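Local atomic coordinates of 3-oxoacyl-[acyl-carrier-protein] reductase (Sinorhizobium meliloti, PDB entry 3U9L), a protein that belongs to the short-chain dehydrogenase/reductase family and probably catalyses the NADPH-dependent reduction of 3-oxoacyl-[acyl-carrier-protein]. Residues F17-A22 with V47-G52; R76-I81 with G86-L91; A169-Y174 with T185-P190; A245-R250 with V263-A268. One frame throughout, in Å; residues are numbered along the deposited sequence.

In the fold
From the N terminus the four contacts follow one another in series, none nested in or crossing another, along a parallel seven-stranded Rossmann-type sheet. Contact 1 closes the passage through strand 31-36 by pairing the first two helices. Contact 2 closes the tight turn between helix 71-85 and strand 90-93, and contact 3 does the same for helix 158-179 and strand 183-190. Contact 4 seats helix 242-252 against the last strand, 262-265. Contacts 3 and 4 meet directly, since V189 N and V263 O, 2.7 Å apart, probably form a hydrogen bond between neighbouring strands. Helix 242-252 also touches T21, so contact 4 adjoins contact 1.

Contact 1 (F17-A22 with V47-G52); sequences FGRLTA and VEAIAG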
loop_
_atom_site.group_PDB
_atom_site.type_symbol
_atom_site.label_atom_id
_atom_site.label_comp_id
_atom_site.label_asym_id
_atom_site.label_seq_id
_atom_site.Cartn_x
_atom_site.Cartn_y
_atom_site.Cartn_z
ATOM N N PHE A 17 -12.796 9.988 14.125
ATOM C CA PHE A 17 -13.228 8.680 14.625
ATOM C C PHE A 17 -12.507 8.399 15.894
ATOM O O PHE A 17 -13.036 7.752 16.767
ATOM C CB PHE A 17 -12.809 7.545 13.699
ATOM C CG PHE A 17 -13.427 7.599 12.364
ATOM C CD1 PHE A 17 -14.786 7.764 12.221
ATOM C CD2 PHE A 17 -12.642 7.469 11.225
ATOM C CE1 PHE A 17 -15.350 7.823 10.933
ATOM C CE2 PHE A 17 -13.195 7.507 9.984
ATOM C CZ PHE A 17 -14.535 7.672 9.829
ATOM N N GLY A 18 -11.263 8.828 15.955
ATOM C CA GLY A 18 -10.432 8.519 17.107
ATOM C C GLY A 18 -11.089 8.977 18.399
ATOM O O GLY A 18 -11.212 8.244 19.381
ATOM N N ARG A 19 -11.469 10.239 18.411
ATOM C CA ARG A 19 -12.069 10.832 19.593
ATOM C C ARG A 19 -13.438 10.279 19.951
ATOM O O ARG A 19 -13.689 9.999 21.089
ATOM C CB ARG A 19 -12.147 12.328 19.394
ATOM C CG ARG A 19 -12.888 13.051 20.487
ATOM C CD ARG A 19 -12.408 14.472 20.507
ATOM N NE ARG A 19 -13.471 15.357 20.874
ATOM C CZ ARG A 19 -13.451 16.675 20.629
ATOM N NH1 ARG A 19 -12.404 17.278 20.035
ATOM N NH2 ARG A 19 -14.490 17.362 20.971
ATOM N N LEU A 20 -14.339 10.140 18.999
ATOM C CA LEU A 20 -15.642 9.601 19.321
ATOM C C LEU A 20 -15.486 8.156 19.770
ATOM O O LEU A 20 -16.222 7.616 20.633
ATOM C CB LEU A 20 -16.522 9.655 18.081
ATOM C CG LEU A 20 -16.881 11.069 17.600
ATOM C CD1 LEU A 20 -17.915 11.057 16.449
ATOM C CD2 LEU A 20 -17.413 11.901 18.757
ATOM N N THR A 21 -14.520 7.474 19.180
ATOM C CA THR A 21 -14.319 6.077 19.616
ATOM C C THR A 21 -13.818 5.984 21.047
ATOM O O THR A 21 -14.288 5.115 21.808
ATOM C CB THR A 21 -13.397 5.322 18.639
ATOM O OG1 THR A 21 -14.062 5.267 17.372
ATOM C CG2 THR A 21 -13.169 3.888 19.103
ATOM N N ALA A 22 -12.858 6.832 21.423
ATOM C CA ALA A 22 -12.342 6.853 22.798
ATOM C C ALA A 22 -13.488 7.164 23.779
ATOM O O ALA A 22 -13.672 6.471 24.770
ATOM C CB ALA A 22 -11.238 7.861 22.922
ATOM N N VAL A 47 -7.567 18.331 24.115
ATOM C CA VAL A 47 -7.348 17.765 25.450
ATOM C C VAL A 47 -8.468 18.307 26.342
ATOM O O VAL A 47 -9.141 17.535 27.012
ATOM C CB VAL A 47 -5.955 18.121 26.056
ATOM C CG1 VAL A 47 -5.869 17.670 27.534
ATOM C CG2 VAL A 47 -4.826 17.453 25.283
ATOM N N GLU A 48 -8.697 19.630 26.302
ATOM C CA GLU A 48 -9.723 20.246 27.167
ATOM C C GLU A 48 -11.088 19.698 26.855
ATOM O O GLU A 48 -11.841 19.381 27.763
ATOM C CB GLU A 48 -9.734 21.775 27.020
ATOM C CG GLU A 48 -8.394 22.366 27.343
ATOM C CD GLU A 48 -8.359 23.896 27.283
ATOM O OE1 GLU A 48 -9.396 24.538 26.930
ATOM O OE2 GLU A 48 -7.265 24.444 27.610
ATOM N N ALA A 49 -11.400 19.582 25.562
ATOM C CA ALA A 49 -12.690 19.055 25.125
ATOM C C ALA A 49 -12.938 17.653 25.628
ATOM O O ALA A 49 -14.007 17.364 26.163
ATOM C CB ALA A 49 -12.814 19.116 23.594
ATOM N N ILE A 50 -11.932 16.789 25.498
ATOM C CA ILE A 50 -12.033 15.390 25.899
ATOM C C ILE A 50 -12.078 15.265 27.426
ATOM O O ILE A 50 -12.819 14.443 27.994
ATOM C CB ILE A 50 -10.773 14.562 25.369
ATOM C CG1 ILE A 50 -10.807 14.349 23.868
ATOM C CG2 ILE A 50 -10.615 13.216 26.025
ATOM C CD1 ILE A 50 -9.389 14.172 23.338
ATOM N N ALA A 51 -11.214 16.016 28.088
ATOM C CA ALA A 51 -11.173 15.988 29.550
ATOM C C ALA A 51 -12.542 16.425 30.141
ATOM O O ALA A 51 -13.033 15.839 31.100
ATOM C CB ALA A 51 -10.059 16.910 30.052
ATOM N N GLY A 52 -13.159 17.445 29.545
ATOM C CA GLY A 52 -14.447 17.926 29.999
ATOM C C GLY A 52 -15.508 16.852 29.864
ATOM O O GLY A 52 -16.318 16.652 30.771
#
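R19 links the two helices by laying its long side chain against A49 and I50, and the rest of its segment shows what a helix does with its other faces. At the start, F17 turns its ring to the far side, onto V241 and V244, while its carbonyl oxygen takes two bonds: the amide and hydroxyl of T21 approach F17 O on opposite faces, T21 OG1 at 2.8 Å. G18 follows, and then R19, the bridge. Its CG lies anti to the backbone N (chi1 174°), which sends the chain outward to the neighbouring helix. There R19 CD rests on I50 CG1 at 3.7 Å, the two side chains crossing at a slant. Beyond a bend at chi3, the guanidinium presents one flat face to A49, whose CB lies 3.6 Å from R19 NH2 and 3.9 Å from R19 CZ. R19 NH1 also makes a weak hydrogen bond to S14 O, in the turn before the helix. Replacing R19 by an alanine would remove the methylene chain and the guanidinium, and is likely to leave A49 and I50 without this packing partner and S14 O without its weak bond. Farther on, L20 and T21 face A245 of helix 242-252, while A22 settles on strand 31-36, the strand that I50 reaches through M36. Two neighbouring helices packed on one face of a parallel sheet are characteristic of the Rossmann fold, and G18 closes the TGxxxGxG sequence that in short-chain dehydrogenases/reductases lies at the dinucleotide-binding turn.

Contact 2 (R76-I81 with G86-L91); sequences RAIDQI and GRIDVL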
loop_
_atom_site.group_PDB
_atom_site.type_symbol
_atom_site.label_atom_id
_atom_site.label_comp_id
_atom_site.label_asym_id
_atom_site.label_seq_id
_atom_site.Cartn_x
_atom_site.Cartn_y
_atom_site.Cartn_z
ATOM N N ARG A 76 7.880 5.973 25.484
ATOM C CA ARG A 76 7.550 6.600 26.741
ATOM C C ARG A 76 6.105 6.365 27.094
ATOM O O ARG A 76 5.788 6.033 28.228
ATOM C CB ARG A 76 7.827 8.108 26.638
ATOM C CG ARG A 76 7.686 8.840 27.979
ATOM C CD ARG A 76 7.890 10.369 27.831
ATOM N NE ARG A 76 7.631 11.073 29.096
ATOM C CZ ARG A 76 6.422 11.458 29.514
ATOM N NH1 ARG A 76 5.338 11.211 28.764
ATOM N NH2 ARG A 76 6.294 12.085 30.683
ATOM N N ALA A 77 5.215 6.593 26.125
ATOM C CA ALA A 77 3.774 6.505 26.386
ATOM C C ALA A 77 3.369 5.069 26.694
ATOM O O ALA A 77 2.473 4.840 27.484
ATOM C CB ALA A 77 3.021 6.988 25.185
ATOM N N ILE A 78 3.985 4.101 26.013
ATOM C CA ILE A 78 3.679 2.687 26.268
ATOM C C ILE A 78 4.191 2.296 27.642
ATOM O O ILE A 78 3.507 1.614 28.388
ATOM C CB ILE A 78 4.314 1.754 25.207
ATOM C CG1 ILE A 78 3.689 2.017 23.836
ATOM C CG2 ILE A 78 4.222 0.239 25.632
ATOM C CD1 ILE A 78 2.250 1.837 23.774
ATOM N N ASP A 79 5.420 2.688 27.967
ATOM C CA ASP A 79 5.903 2.506 29.347
ATOM C C ASP A 79 5.009 3.109 30.421
ATOM O O ASP A 79 4.855 2.511 31.496
ATOM C CB ASP A 79 7.287 3.078 29.478
ATOM C CG ASP A 79 8.262 2.294 28.696
ATOM O OD1 ASP A 79 7.994 1.064 28.512
ATOM O OD2 ASP A 79 9.282 2.871 28.269
ATOM N N GLN A 80 4.397 4.275 30.139
ATOM C CA GLN A 80 3.463 4.828 31.146
ATOM C C GLN A 80 2.238 3.946 31.432
ATOM O O GLN A 80 1.890 3.690 32.589
ATOM C CB GLN A 80 3.038 6.260 30.811
ATOM C CG GLN A 80 4.114 7.260 31.242
ATOM C CD GLN A 80 3.933 8.640 30.611
ATOM O OE1 GLN A 80 2.986 8.878 29.850
ATOM N NE2 GLN A 80 4.862 9.559 30.916
ATOM N N ILE A 81 1.592 3.489 30.364
ATOM C CA ILE A 81 0.450 2.608 30.460
ATOM C C ILE A 81 0.814 1.299 31.157
ATOM O O ILE A 81 0.125 0.853 32.059
ATOM C CB ILE A 81 -0.138 2.311 29.054
ATOM C CG1 ILE A 81 -0.711 3.614 28.451
ATOM C CG2 ILE A 81 -1.226 1.259 29.157
ATOM C CD1 ILE A 81 -1.277 3.472 27.046
ATOM N N GLY A 86 -0.193 -2.474 33.870
ATOM C CA GLY A 86 0.348 -3.818 33.713
ATOM C C GLY A 86 0.220 -4.402 32.280
ATOM O O GLY A 86 0.971 -5.310 31.930
ATOM N N ARG A 87 -0.699 -3.874 31.466
ATOM C CA ARG A 87 -0.965 -4.470 30.150
ATOM C C ARG A 87 -1.777 -3.540 29.254
ATOM O O ARG A 87 -2.331 -2.514 29.724
ATOM C CB ARG A 87 -1.738 -5.767 30.345
ATOM C CG ARG A 87 -3.162 -5.497 30.908
ATOM C CD ARG A 87 -3.862 -6.798 31.346
ATOM N NE ARG A 87 -5.315 -6.575 31.390
ATOM C CZ ARG A 87 -5.964 -6.065 32.439
ATOM N NH1 ARG A 87 -7.279 -5.869 32.373
ATOM N NH2 ARG A 87 -5.303 -5.754 33.554
ATOM N N ILE A 88 -1.860 -3.910 27.964
ATOM C CA ILE A 88 -2.824 -3.309 27.053
ATOM C C ILE A 88 -3.681 -4.390 26.462
ATOM O O ILE A 88 -3.147 -5.351 25.917
ATOM C CB ILE A 88 -2.123 -2.512 25.946
ATOM C CG1 ILE A 88 -1.292 -1.397 26.587
ATOM C CG2 ILE A 88 -3.149 -1.985 24.924
ATOM C CD1 ILE A 88 -0.374 -0.693 25.653
ATOM N N ASP A 89 -5.007 -4.286 26.635
ATOM C CA ASP A 89 -5.916 -5.337 26.170
ATOM C C ASP A 89 -6.307 -5.128 24.721
ATOM O O ASP A 89 -6.528 -6.109 24.011
ATOM C CB ASP A 89 -7.200 -5.422 26.982
ATOM C CG ASP A 89 -6.954 -5.825 28.435
ATOM O OD1 ASP A 89 -6.211 -6.802 28.693
ATOM O OD2 ASP A 89 -7.497 -5.141 29.337
ATOM N N VAL A 90 -6.443 -3.861 24.320
ATOM C CA VAL A 90 -6.910 -3.472 22.990
ATOM C C VAL A 90 -6.026 -2.308 22.499
ATOM O O VAL A 90 -5.867 -1.269 23.194
ATOM C CB VAL A 90 -8.408 -3.009 23.003
ATOM C CG1 VAL A 90 -8.905 -2.670 21.608
ATOM C CG2 VAL A 90 -9.296 -4.038 23.664
ATOM N N LEU A 91 -5.473 -2.478 21.310
ATOM C CA LEU A 91 -4.625 -1.486 20.684
ATOM C C LEU A 91 -5.359 -1.037 19.407
ATOM O O LEU A 91 -5.676 -1.874 18.525
ATOM C CB LEU A 91 -3.264 -2.106 20.375
ATOM C CG LEU A 91 -2.254 -1.264 19.599
ATOM C CD1 LEU A 91 -2.004 0.022 20.423
ATOM C CD2 LEU A 91 -0.936 -2.020 19.335
#
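I81 and G86 bring the two backbones together, their CA atoms 7.2 Å apart, where helix 71-85 gives way to the loop before strand 90-93. This is the closing half of a beta-alpha-beta crossover of the Rossmann fold: the chain leaves strand 61-65 at one border of the sheet, runs through the helix and re-enters beside strand 7-10. G86 suits the turn out of the helix. It is the first residue to leave the helical conformation, with phi at 87°, a backbone angle at which any side chain would collide with the carbonyl oxygen just before it, so glycine is called for.

The side chains then close an apolar seam around I88, which points at the helix. I88 CG1 meets I81 CG2 at 3.7 Å, and the two side chains cross at about a right angle. The I81 CG2 branch also lies 4.0 Å from R87 O, so that one methyl packs on both side chain and backbone. One turn earlier, I78 CD1 touches I88 CD1 at 4.1 Å; I78 also leans on L9 of strand 7-10 and on A128 and H132 of helix 108-136, which places this seam inside the fold.

R87 points away from the helix, and its guanidinium pairs within the loop, with D89. D89 OD2 also accepts a bond from I7 N. In the salt bridge R87 NE donates to the syn side of D89 OD1, at 2.9 Å and with an N-H...O angle of 153°.

Contact 3 (A169-Y174 with T185-P190); sequences AIAVQY and TSIIVP
Apolar contact comes first, and it centres on one methyl: I187 CD1 sits 3.7 Å from A171 CB and 3.9 Å from V172 CG2. With CG1 anti to its own carbonyl carbon (chi1 -58°) and chi2 extended, I187 sends that methyl straight at the helix. A171 faces it directly. The CB of V172 points away from the strand, yet its CG2 branch comes round to touch, the V172 and I187 side chains crossing at about a right angle. The axes of the two segments run nearly antiparallel, 9.1 Å apart, as befits the return leg of the beta-alpha-beta unit formed by strand 139-144, helix 158-179 and strand 183-190. In the short-chain dehydrogenase/reductase fold this helix carries the YxxxK sequence near its start.

Polar contact is made through water. One water molecule donates to A171 O at 3.0 Å and to T185 OG1 at 2.8 Å, bridging a helix carbonyl and a strand hydroxyl that do not bond directly.

Contacts between subunits occupy the helix's other side: A169 and I170 pack on A165 and A162 of the second subunit, and Q173 NE2 donates to P154 O of that same subunit.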
loop_
_atom_site.group_PDB
_atom_site.type_symbol
_atom_site.label_atom_id
_atom_site.label_comp_id
_atom_site.label_asym_id
_atom_site.label_seq_id
_atom_site.Cartn_x
_atom_site.Cartn_y
_atom_site.Cartn_z
ATOM N N ALA A 169 -2.714 -4.048 4.105
ATOM C CA ALA A 169 -1.902 -5.216 3.775
ATOM C C ALA A 169 -1.100 -5.650 5.002
ATOM O O ALA A 169 -0.978 -6.820 5.284
ATOM C CB ALA A 169 -0.968 -4.915 2.598
ATOM N N ILE A 170 -0.575 -4.680 5.727
ATOM C CA ILE A 170 0.182 -4.932 6.953
ATOM C C ILE A 170 -0.712 -5.466 8.056
ATOM O O ILE A 170 -0.328 -6.408 8.770
ATOM C CB ILE A 170 0.888 -3.667 7.444
ATOM C CG1 ILE A 170 1.987 -3.324 6.428
ATOM C CG2 ILE A 170 1.444 -3.867 8.967
ATOM C CD1 ILE A 170 2.539 -1.958 6.499
ATOM N N ALA A 171 -1.900 -4.938 8.186
ATOM C CA ALA A 171 -2.806 -5.412 9.241
ATOM C C ALA A 171 -3.091 -6.902 9.063
ATOM O O ALA A 171 -3.212 -7.677 10.019
ATOM C CB ALA A 171 -4.127 -4.622 9.188
ATOM N N VAL A 172 -3.244 -7.281 7.807
ATOM C CA VAL A 172 -3.603 -8.647 7.461
ATOM C C VAL A 172 -2.473 -9.592 7.799
ATOM O O VAL A 172 -2.698 -10.621 8.365
ATOM C CB VAL A 172 -4.064 -8.693 5.965
ATOM C CG1 VAL A 172 -4.166 -10.138 5.415
ATOM C CG2 VAL A 172 -5.430 -8.016 5.929
ATOM N N GLN A 173 -1.252 -9.180 7.496
ATOM C CA GLN A 173 -0.081 -9.942 7.798
ATOM C C GLN A 173 0.102 -10.178 9.293
ATOM O O GLN A 173 0.348 -11.329 9.722
ATOM C CB GLN A 173 1.156 -9.255 7.173
ATOM C CG GLN A 173 1.168 -9.197 5.612
ATOM C CD GLN A 173 1.639 -10.499 5.039
ATOM O OE1 GLN A 173 2.886 -10.815 5.020
ATOM N NE2 GLN A 173 0.681 -11.308 4.594
ATOM N N TYR A 174 -0.059 -9.127 10.096
ATOM C CA TYR A 174 0.069 -9.246 11.549
ATOM C C TYR A 174 -0.999 -10.164 12.110
ATOM O O TYR A 174 -0.732 -10.938 13.027
ATOM C CB TYR A 174 -0.062 -7.874 12.202
ATOM C CG TYR A 174 1.252 -7.141 12.407
ATOM C CD1 TYR A 174 2.148 -7.537 13.415
ATOM C CD2 TYR A 174 1.559 -6.019 11.676
ATOM C CE1 TYR A 174 3.338 -6.846 13.657
ATOM C CE2 TYR A 174 2.774 -5.307 11.907
ATOM C CZ TYR A 174 3.660 -5.741 12.896
ATOM O OH TYR A 174 4.841 -5.053 13.158
ATOM N N THR A 185 -7.372 -9.935 15.812
ATOM C CA THR A 185 -7.358 -8.761 14.948
ATOM C C THR A 185 -8.755 -8.475 14.434
ATOM O O THR A 185 -9.495 -9.400 14.030
ATOM C CB THR A 185 -6.501 -8.992 13.707
ATOM O OG1 THR A 185 -5.127 -9.136 14.093
ATOM C CG2 THR A 185 -6.599 -7.786 12.749
ATOM N N SER A 186 -9.111 -7.200 14.403
ATOM C CA SER A 186 -10.325 -6.794 13.751
ATOM C C SER A 186 -10.031 -5.485 12.984
ATOM O O SER A 186 -9.338 -4.581 13.506
ATOM C CB SER A 186 -11.459 -6.684 14.803
ATOM O OG SER A 186 -12.630 -6.217 14.151
ATOM N N ILE A 187 -10.499 -5.391 11.730
ATOM C CA ILE A 187 -10.186 -4.269 10.901
ATOM C C ILE A 187 -11.497 -3.527 10.579
ATOM O O ILE A 187 -12.463 -4.101 10.091
ATOM C CB ILE A 187 -9.532 -4.673 9.567
ATOM C CG1 ILE A 187 -8.222 -5.474 9.822
ATOM C CG2 ILE A 187 -9.277 -3.395 8.737
ATOM C CD1 ILE A 187 -7.458 -6.084 8.615
ATOM N N ILE A 188 -11.519 -2.252 10.888
ATOM C CA ILE A 188 -12.676 -1.426 10.622
ATOM C C ILE A 188 -12.435 -0.751 9.275
ATOM O O ILE A 188 -11.373 -0.164 9.021
ATOM C CB ILE A 188 -12.863 -0.352 11.729
ATOM C CG1 ILE A 188 -12.750 -0.965 13.166
ATOM C CG2 ILE A 188 -14.129 0.434 11.496
ATOM C CD1 ILE A 188 -13.678 -2.173 13.483
ATOM N N VAL A 189 -13.440 -0.863 8.430
ATOM C CA VAL A 189 -13.404 -0.330 7.093
ATOM C C VAL A 189 -14.459 0.808 6.885
ATOM O O VAL A 189 -15.569 0.584 6.435
ATOM C CB VAL A 189 -13.491 -1.465 6.043
ATOM C CG1 VAL A 189 -13.273 -0.921 4.665
ATOM C CG2 VAL A 189 -12.418 -2.530 6.354
ATOM N N PRO A 190 -14.086 2.037 7.247
ATOM C CA PRO A 190 -14.983 3.211 7.122
ATOM C C PRO A 190 -15.033 3.724 5.716
ATOM O O PRO A 190 -13.993 3.795 5.056
ATOM C CB PRO A 190 -14.328 4.294 8.005
ATOM C CG PRO A 190 -13.114 3.688 8.587
ATOM C CD PRO A 190 -12.797 2.388 7.866
HETATM O O HOH W 1 -3.272 -7.329 13.034
#

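Contact 4 (A245-R250 with V263-A268); sequences ADAIVR and VHVDPA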
loop_
_atom_site.group_PDB
_atom_site.type_symbol
_atom_site.label_atom_id
_atom_site.label_comp_id
_atom_site.label_asym_id
_atom_site.label_seq_id
_atom_site.Cartn_x
_atom_site.Cartn_y
_atom_site.Cartn_z
ATOM N N ALA A 245 -17.707 4.639 15.710
ATOM C CA ALA A 245 -17.468 4.454 17.130
ATOM C C ALA A 245 -18.362 3.332 17.659
ATOM O O ALA A 245 -17.932 2.486 18.462
ATOM C CB ALA A 245 -17.690 5.778 17.912
ATOM N N ASP A 246 -19.595 3.260 17.184
ATOM C CA ASP A 246 -20.486 2.261 17.766
ATOM C C ASP A 246 -20.104 0.879 17.258
ATOM O O ASP A 246 -20.185 -0.074 18.002
ATOM C CB ASP A 246 -21.950 2.570 17.467
ATOM C CG ASP A 246 -22.419 3.893 18.127
ATOM O OD1 ASP A 246 -22.117 4.148 19.361
ATOM O OD2 ASP A 246 -23.052 4.681 17.373
ATOM N N ALA A 247 -19.652 0.783 16.007
ATOM C CA ALA A 247 -19.135 -0.525 15.511
ATOM C C ALA A 247 -17.970 -0.981 16.335
ATOM O O ALA A 247 -17.837 -2.159 16.616
ATOM C CB ALA A 247 -18.745 -0.450 14.028
ATOM N N ILE A 248 -17.111 -0.057 16.750
ATOM C CA ILE A 248 -15.941 -0.453 17.542
ATOM C C ILE A 248 -16.261 -0.926 18.972
ATOM O O ILE A 248 -15.671 -1.887 19.479
ATOM C CB ILE A 248 -14.862 0.650 17.558
ATOM C CG1 ILE A 248 -14.287 0.755 16.161
ATOM C CG2 ILE A 248 -13.742 0.295 18.591
ATOM C CD1 ILE A 248 -13.428 1.970 15.947
ATOM N N VAL A 249 -17.183 -0.225 19.624
ATOM C CA VAL A 249 -17.670 -0.639 20.933
ATOM C C VAL A 249 -18.234 -2.045 20.821
ATOM O O VAL A 249 -17.927 -2.878 21.663
ATOM C CB VAL A 249 -18.766 0.331 21.439
ATOM C CG1 VAL A 249 -19.485 -0.254 22.660
ATOM C CG2 VAL A 249 -18.170 1.749 21.693
ATOM N N ARG A 250 -19.026 -2.317 19.773
ATOM C CA ARG A 250 -19.545 -3.689 19.533
ATOM C C ARG A 250 -18.464 -4.731 19.300
ATOM O O ARG A 250 -18.563 -5.842 19.806
ATOM C CB ARG A 250 -20.538 -3.750 18.364
ATOM C CG ARG A 250 -21.932 -3.321 18.756
ATOM C CD ARG A 250 -22.985 -3.511 17.596
ATOM N NE ARG A 250 -22.548 -2.813 16.377
ATOM C CZ ARG A 250 -23.025 -1.648 15.948
ATOM N NH1 ARG A 250 -24.003 -1.015 16.628
ATOM N NH2 ARG A 250 -22.508 -1.114 14.842
ATOM N N VAL A 263 -15.118 -5.010 9.701
ATOM C CA VAL A 263 -16.464 -4.454 9.929
ATOM C C VAL A 263 -16.516 -3.280 8.959
ATOM O O VAL A 263 -15.611 -2.446 8.944
ATOM C CB VAL A 263 -16.722 -4.009 11.419
ATOM C CG1 VAL A 263 -18.062 -3.316 11.569
ATOM C CG2 VAL A 263 -16.683 -5.205 12.367
ATOM N N HIS A 264 -17.531 -3.276 8.101
ATOM C CA HIS A 264 -17.726 -2.260 7.067
ATOM C C HIS A 264 -18.721 -1.218 7.585
ATOM O O HIS A 264 -19.820 -1.567 8.013
ATOM C CB HIS A 264 -18.154 -2.917 5.740
ATOM C CG HIS A 264 -17.122 -3.876 5.216
ATOM N ND1 HIS A 264 -15.999 -3.459 4.530
ATOM C CD2 HIS A 264 -16.998 -5.223 5.340
ATOM C CE1 HIS A 264 -15.235 -4.509 4.258
ATOM N NE2 HIS A 264 -15.804 -5.589 4.745
ATOM N N VAL A 265 -18.325 0.048 7.578
ATOM C CA VAL A 265 -19.224 1.138 7.956
ATOM C C VAL A 265 -19.191 2.205 6.874
ATOM O O VAL A 265 -18.398 3.134 6.941
ATOM C CB VAL A 265 -18.799 1.750 9.280
ATOM C CG1 VAL A 265 -19.815 2.830 9.755
ATOM C CG2 VAL A 265 -18.628 0.650 10.384
ATOM N N ASP A 266 -20.006 2.036 5.846
ATOM C CA ASP A 266 -19.840 2.813 4.607
ATOM C C ASP A 266 -21.224 3.214 4.045
ATOM O O ASP A 266 -21.772 2.544 3.186
ATOM C CB ASP A 266 -19.016 2.038 3.549
ATOM C CG ASP A 266 -19.006 2.745 2.163
ATOM O OD1 ASP A 266 -19.260 3.997 2.081
ATOM O OD2 ASP A 266 -18.752 2.060 1.151
ATOM N N PRO A 267 -21.800 4.285 4.580
ATOM C CA PRO A 267 -23.096 4.791 4.076
ATOM C C PRO A 267 -23.141 5.107 2.564
ATOM O O PRO A 267 -24.205 4.972 1.937
ATOM C CB PRO A 267 -23.291 6.111 4.829
ATOM C CG PRO A 267 -22.318 6.095 5.985
ATOM C CD PRO A 267 -21.198 5.135 5.623
ATOM N N ALA A 268 -22.041 5.552 1.977
ATOM C CA ALA A 268 -22.033 5.808 0.554
ATOM C C ALA A 268 -22.023 4.508 -0.251
ATOM O O ALA A 268 -22.189 4.573 -1.455
ATOM C CB ALA A 268 -20.864 6.636 0.177
#
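A247 and V263 are the residues whose CA atoms come nearest across the two segments, 7.3 Å apart. The first segment is regular helix; the second is strand as far as V265 and then turns off through D266 and P267. Because the strand is extended, V263 and V265 both point at the helix while H264, between them, points away.

A small residue meeting two branched ones is the simple principle at work. The A247 methyl faces the strand and is touched by two valines at equal range: A247 CB lies 3.8 Å from V263 CG1 and 3.8 Å from V265 CG2. The valines have the same rotamer yet use different branches. V263 offers the CG1 that stands anti to its backbone N (chi1 174°), whereas V265 offers the CG2 beside its backbone N, so the two methyls converge on A247 from residues two apart. Helix 242-252 meets the pair elsewhere as well, V251 packing on V263, and L243 and V244 on V265.

Past the strand, D266 OD2 accepts a hydrogen bond from D270 N, and A268 O takes one from R289 NH2 of the second subunit. The strand itself is joined to strand 183-190 by backbone hydrogen bonds of V263 with I187 and V189, and I248 packs on I188 of that strand. A helix laid over the last strand of a seven-stranded parallel sheet in this way is characteristic of the Rossmann-type fold of short-chain dehydrogenases/reductases.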